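Local structure of E3 SUMO-protein ligase SIZ1 (Saccharomyces cerevisiae, 3I2D) at residues Tyr261-Phe274 / Cys291-Ile305. The protein acts as an E3 ligase that promotes attachment of SUMO to septins and PCNA, its SP-RING zinc finger mediating interaction with the conjugating enzyme UBC9. Numbering follows the deposited sequence.
Sequences YPSKSINCKHLQCF and CPVCQIDIALENLAI. With ZN (zinc ion), chain B.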
# COMPACT_ATOMS: atom_id res chain seq x y z
N TYR A 261 4.11 7.63 -18.02
CA TYR A 261 4.00 6.17 -17.92
C TYR A 261 2.52 5.79 -18.03
O TYR A 261 1.88 5.53 -17.01
CB TYR A 261 4.55 5.67 -16.59
CG TYR A 261 5.95 6.11 -16.30
CD1 TYR A 261 6.20 7.27 -15.57
CD2 TYR A 261 7.04 5.38 -16.77
CE1 TYR A 261 7.50 7.69 -15.31
CE2 TYR A 261 8.34 5.79 -16.53
CZ TYR A 261 8.57 6.94 -15.80
OH TYR A 261 9.86 7.34 -15.56
N PRO A 262 1.98 5.73 -19.26
CA PRO A 262 0.58 5.40 -19.50
C PRO A 262 0.27 4.02 -19.00
O PRO A 262 0.96 3.07 -19.35
CB PRO A 262 0.44 5.50 -21.02
CG PRO A 262 1.70 6.16 -21.48
CD PRO A 262 2.72 5.64 -20.53
N SER A 263 -0.78 3.89 -18.20
CA SER A 263 -1.11 2.59 -17.69
C SER A 263 -2.55 2.40 -17.25
O SER A 263 -3.35 3.32 -17.24
CB SER A 263 -0.15 2.26 -16.55
OG SER A 263 0.06 3.37 -15.72
N LYS A 264 -2.86 1.17 -16.89
CA LYS A 264 -4.19 0.78 -16.45
C LYS A 264 -4.11 -0.70 -16.17
O LYS A 264 -3.17 -1.35 -16.62
CB LYS A 264 -5.23 1.06 -17.54
CG LYS A 264 -4.97 0.34 -18.87
CD LYS A 264 -5.78 0.96 -20.00
CE LYS A 264 -5.50 0.28 -21.32
NZ LYS A 264 -6.11 1.03 -22.46
N SER A 265 -5.08 -1.22 -15.42
CA SER A 265 -5.12 -2.65 -15.12
C SER A 265 -5.42 -3.34 -16.42
O SER A 265 -6.11 -2.78 -17.29
CB SER A 265 -6.25 -2.97 -14.13
OG SER A 265 -6.28 -4.36 -13.78
N ILE A 266 -4.90 -4.55 -16.59
CA ILE A 266 -5.17 -5.30 -17.80
C ILE A 266 -6.68 -5.61 -17.79
O ILE A 266 -7.28 -5.94 -18.83
CB ILE A 266 -4.34 -6.59 -17.82
CG1 ILE A 266 -4.74 -7.48 -16.65
CG2 ILE A 266 -2.86 -6.22 -17.75
CD1 ILE A 266 -3.89 -8.73 -16.52
N ASN A 267 -7.29 -5.46 -16.61
CA ASN A 267 -8.72 -5.67 -16.43
C ASN A 267 -9.54 -4.43 -16.76
O ASN A 267 -10.77 -4.46 -16.69
CB ASN A 267 -9.01 -6.10 -14.99
CG ASN A 267 -8.38 -7.42 -14.64
OD1 ASN A 267 -8.07 -8.22 -15.52
ND2 ASN A 267 -8.20 -7.68 -13.34
N CYS A 268 -8.88 -3.33 -17.10
CA CYS A 268 -9.62 -2.11 -17.42
C CYS A 268 -10.19 -2.11 -18.84
O CYS A 268 -9.52 -2.45 -19.81
CB CYS A 268 -8.74 -0.86 -17.20
SG CYS A 268 -8.60 -0.27 -15.45
N LYS A 269 -11.47 -1.74 -18.94
CA LYS A 269 -12.16 -1.67 -20.22
C LYS A 269 -12.28 -0.22 -20.64
O LYS A 269 -13.33 0.40 -20.48
CB LYS A 269 -13.56 -2.29 -20.12
CG LYS A 269 -13.60 -3.80 -20.20
CD LYS A 269 -13.18 -4.49 -18.92
CE LYS A 269 -13.14 -6.01 -19.13
NZ LYS A 269 -14.42 -6.54 -19.72
N HIS A 270 -11.20 0.34 -21.15
CA HIS A 270 -11.20 1.72 -21.60
C HIS A 270 -9.83 2.10 -22.12
O HIS A 270 -8.81 1.55 -21.69
CB HIS A 270 -11.67 2.68 -20.47
CG HIS A 270 -10.82 2.66 -19.24
ND1 HIS A 270 -9.57 3.24 -19.18
CD2 HIS A 270 -11.04 2.14 -18.01
CE1 HIS A 270 -9.06 3.07 -17.98
NE2 HIS A 270 -9.93 2.41 -17.24
N LEU A 271 -9.82 3.02 -23.07
CA LEU A 271 -8.60 3.50 -23.69
C LEU A 271 -7.77 4.41 -22.79
O LEU A 271 -6.54 4.28 -22.73
CB LEU A 271 -8.96 4.25 -24.96
CG LEU A 271 -8.42 3.70 -26.27
CD1 LEU A 271 -8.59 2.19 -26.35
CD2 LEU A 271 -9.16 4.39 -27.40
N GLN A 272 -8.44 5.32 -22.09
CA GLN A 272 -7.78 6.27 -21.20
C GLN A 272 -6.89 5.62 -20.15
O GLN A 272 -7.35 4.78 -19.37
CB GLN A 272 -8.82 7.17 -20.51
CG GLN A 272 -8.24 8.29 -19.61
CD GLN A 272 -7.16 9.13 -20.30
OE1 GLN A 272 -7.32 9.54 -21.46
NE2 GLN A 272 -6.05 9.38 -19.60
N CYS A 273 -5.62 6.00 -20.15
CA CYS A 273 -4.67 5.48 -19.18
C CYS A 273 -4.44 6.58 -18.18
O CYS A 273 -5.05 7.65 -18.26
CB CYS A 273 -3.35 5.11 -19.85
SG CYS A 273 -3.49 3.80 -21.07
N PHE A 274 -3.56 6.32 -17.22
CA PHE A 274 -3.22 7.32 -16.20
C PHE A 274 -1.75 7.08 -15.90
O PHE A 274 -1.22 6.02 -16.20
CB PHE A 274 -4.07 7.14 -14.95
CG PHE A 274 -4.06 5.75 -14.42
CD1 PHE A 274 -5.06 4.85 -14.77
CD2 PHE A 274 -3.03 5.33 -13.58
CE1 PHE A 274 -5.05 3.55 -14.29
CE2 PHE A 274 -3.00 4.03 -13.09
CZ PHE A 274 -4.02 3.13 -13.45
N CYS A 291 -9.05 2.36 -9.95
CA CYS A 291 -8.68 3.07 -11.15
C CYS A 291 -9.28 4.47 -11.13
O CYS A 291 -10.45 4.64 -10.81
CB CYS A 291 -9.17 2.28 -12.37
SG CYS A 291 -8.80 3.05 -13.97
N PRO A 292 -8.47 5.51 -11.44
CA PRO A 292 -8.89 6.92 -11.47
C PRO A 292 -9.89 7.20 -12.58
O PRO A 292 -10.64 8.17 -12.53
CB PRO A 292 -7.59 7.68 -11.71
CG PRO A 292 -6.52 6.74 -11.24
CD PRO A 292 -7.02 5.40 -11.70
N VAL A 293 -9.89 6.33 -13.59
CA VAL A 293 -10.78 6.48 -14.74
C VAL A 293 -12.15 5.76 -14.60
O VAL A 293 -13.20 6.40 -14.73
CB VAL A 293 -10.06 6.00 -16.03
CG1 VAL A 293 -10.92 6.27 -17.24
CG2 VAL A 293 -8.73 6.70 -16.17
N CYS A 294 -12.12 4.46 -14.32
CA CYS A 294 -13.34 3.64 -14.19
C CYS A 294 -13.68 3.22 -12.75
O CYS A 294 -14.63 2.47 -12.52
CB CYS A 294 -13.20 2.38 -15.04
SG CYS A 294 -11.91 1.24 -14.48
N GLN A 295 -12.88 3.67 -11.80
CA GLN A 295 -13.07 3.36 -10.39
C GLN A 295 -13.07 1.90 -9.98
O GLN A 295 -13.32 1.61 -8.82
CB GLN A 295 -14.36 3.99 -9.87
CG GLN A 295 -14.41 5.49 -9.89
CD GLN A 295 -14.51 6.05 -11.30
OE1 GLN A 295 -15.31 5.57 -12.11
NE2 GLN A 295 -13.70 7.06 -11.59
N ILE A 296 -12.80 0.97 -10.89
CA ILE A 296 -12.80 -0.44 -10.47
C ILE A 296 -11.64 -0.75 -9.54
O ILE A 296 -10.74 0.06 -9.36
CB ILE A 296 -12.72 -1.44 -11.67
CG1 ILE A 296 -11.27 -1.61 -12.15
CG2 ILE A 296 -13.58 -0.95 -12.81
CD1 ILE A 296 -11.08 -2.75 -13.14
N ASP A 297 -11.66 -1.94 -8.95
CA ASP A 297 -10.59 -2.37 -8.07
C ASP A 297 -9.47 -2.93 -8.91
O ASP A 297 -9.70 -3.78 -9.78
CB ASP A 297 -11.06 -3.46 -7.12
CG ASP A 297 -11.20 -2.96 -5.73
OD1 ASP A 297 -12.03 -2.04 -5.52
OD2 ASP A 297 -10.49 -3.49 -4.84
N ILE A 298 -8.25 -2.46 -8.66
CA ILE A 298 -7.10 -2.94 -9.40
C ILE A 298 -6.01 -3.32 -8.43
O ILE A 298 -5.89 -2.74 -7.35
CB ILE A 298 -6.56 -1.86 -10.38
CG1 ILE A 298 -5.94 -0.71 -9.62
CG2 ILE A 298 -7.68 -1.30 -11.25
CD1 ILE A 298 -5.54 0.40 -10.56
N ALA A 299 -5.23 -4.33 -8.81
CA ALA A 299 -4.14 -4.78 -7.97
C ALA A 299 -2.84 -4.39 -8.65
O ALA A 299 -2.79 -4.36 -9.87
CB ALA A 299 -4.20 -6.28 -7.78
N LEU A 300 -1.81 -4.10 -7.86
CA LEU A 300 -0.51 -3.70 -8.37
C LEU A 300 0.02 -4.66 -9.45
O LEU A 300 0.56 -4.23 -10.47
CB LEU A 300 0.48 -3.60 -7.20
CG LEU A 300 1.72 -2.70 -7.33
CD1 LEU A 300 2.79 -3.38 -8.15
CD2 LEU A 300 1.32 -1.39 -7.98
N GLU A 301 -0.14 -5.96 -9.22
CA GLU A 301 0.32 -6.97 -10.17
C GLU A 301 -0.33 -6.90 -11.54
O GLU A 301 0.23 -7.39 -12.52
CB GLU A 301 0.13 -8.38 -9.59
CG GLU A 301 -1.20 -8.60 -8.91
CD GLU A 301 -1.14 -8.35 -7.40
OE1 GLU A 301 -0.74 -7.24 -6.98
OE2 GLU A 301 -1.50 -9.28 -6.64
N ASN A 302 -1.52 -6.31 -11.62
CA ASN A 302 -2.23 -6.20 -12.89
C ASN A 302 -1.99 -4.89 -13.60
O ASN A 302 -2.58 -4.64 -14.66
CB ASN A 302 -3.72 -6.37 -12.67
CG ASN A 302 -4.08 -7.76 -12.24
OD1 ASN A 302 -5.24 -8.03 -11.91
ND2 ASN A 302 -3.10 -8.65 -12.24
N LEU A 303 -1.15 -4.04 -13.02
CA LEU A 303 -0.87 -2.74 -13.60
C LEU A 303 0.21 -2.88 -14.68
O LEU A 303 1.31 -3.35 -14.40
CB LEU A 303 -0.42 -1.78 -12.50
CG LEU A 303 -0.65 -0.28 -12.68
CD1 LEU A 303 -2.13 -0.00 -12.82
CD2 LEU A 303 -0.09 0.49 -11.49
N ALA A 304 -0.13 -2.50 -15.91
CA ALA A 304 0.80 -2.59 -17.03
C ALA A 304 0.83 -1.31 -17.88
O ALA A 304 -0.16 -0.58 -17.96
CB ALA A 304 0.44 -3.78 -17.91
N ILE A 305 1.96 -1.06 -18.53
CA ILE A 305 2.12 0.10 -19.39
C ILE A 305 1.35 -0.19 -20.67
O ILE A 305 1.33 -1.33 -21.11
CB ILE A 305 3.61 0.33 -19.78
CG1 ILE A 305 4.42 0.76 -18.56
CG2 ILE A 305 3.71 1.37 -20.91
CD1 ILE A 305 3.84 1.96 -17.87
ZN ZN B . -9.80 1.47 -15.35
O HOH W 1 -6.89 -5.48 -11.37
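The zinc site of the SP-RING domain joins Cys268 and His270 of 261-274 to Cys291 and Cys294, the CxxC pair of 291-305. Three cysteine thiolates and one imidazole nitrogen make up the ligand set: Cys268 SG and His270 NE2 each lie 2.1 Å from the zinc ion. The His270 ring is covered on one face by Val293, whose CG1 sits 3.8 Å from the ring centroid and 12° off its normal, a CH-pi contact, while Cys294 SG lies in plane at the edge. His270 CG stands between its backbone N and carbonyl carbon (chi1 60°), which carries NE2 across to the metal. Beside the site, Pro292 CD meets the Phe274 ring over its face, 3.9 Å from the centroid, and Leu303 CD1 approaches Phe274 CZ obliquely at 3.7 Å. Farther along, the short strands 262-265 and 303-305 pair antiparallel, their N-to-C directions 148° apart; both bonds of the Lys264-Ala304 pair are weak, but Ile266 N donates to Asn302 O at 3.0 Å. Helix 276-285 packs against Pro292 and Ile298 through Phe279. A water bonds Ser265 OG at 2.7 Å, donates to Asn302 OD1 and accepts from Ala299 N.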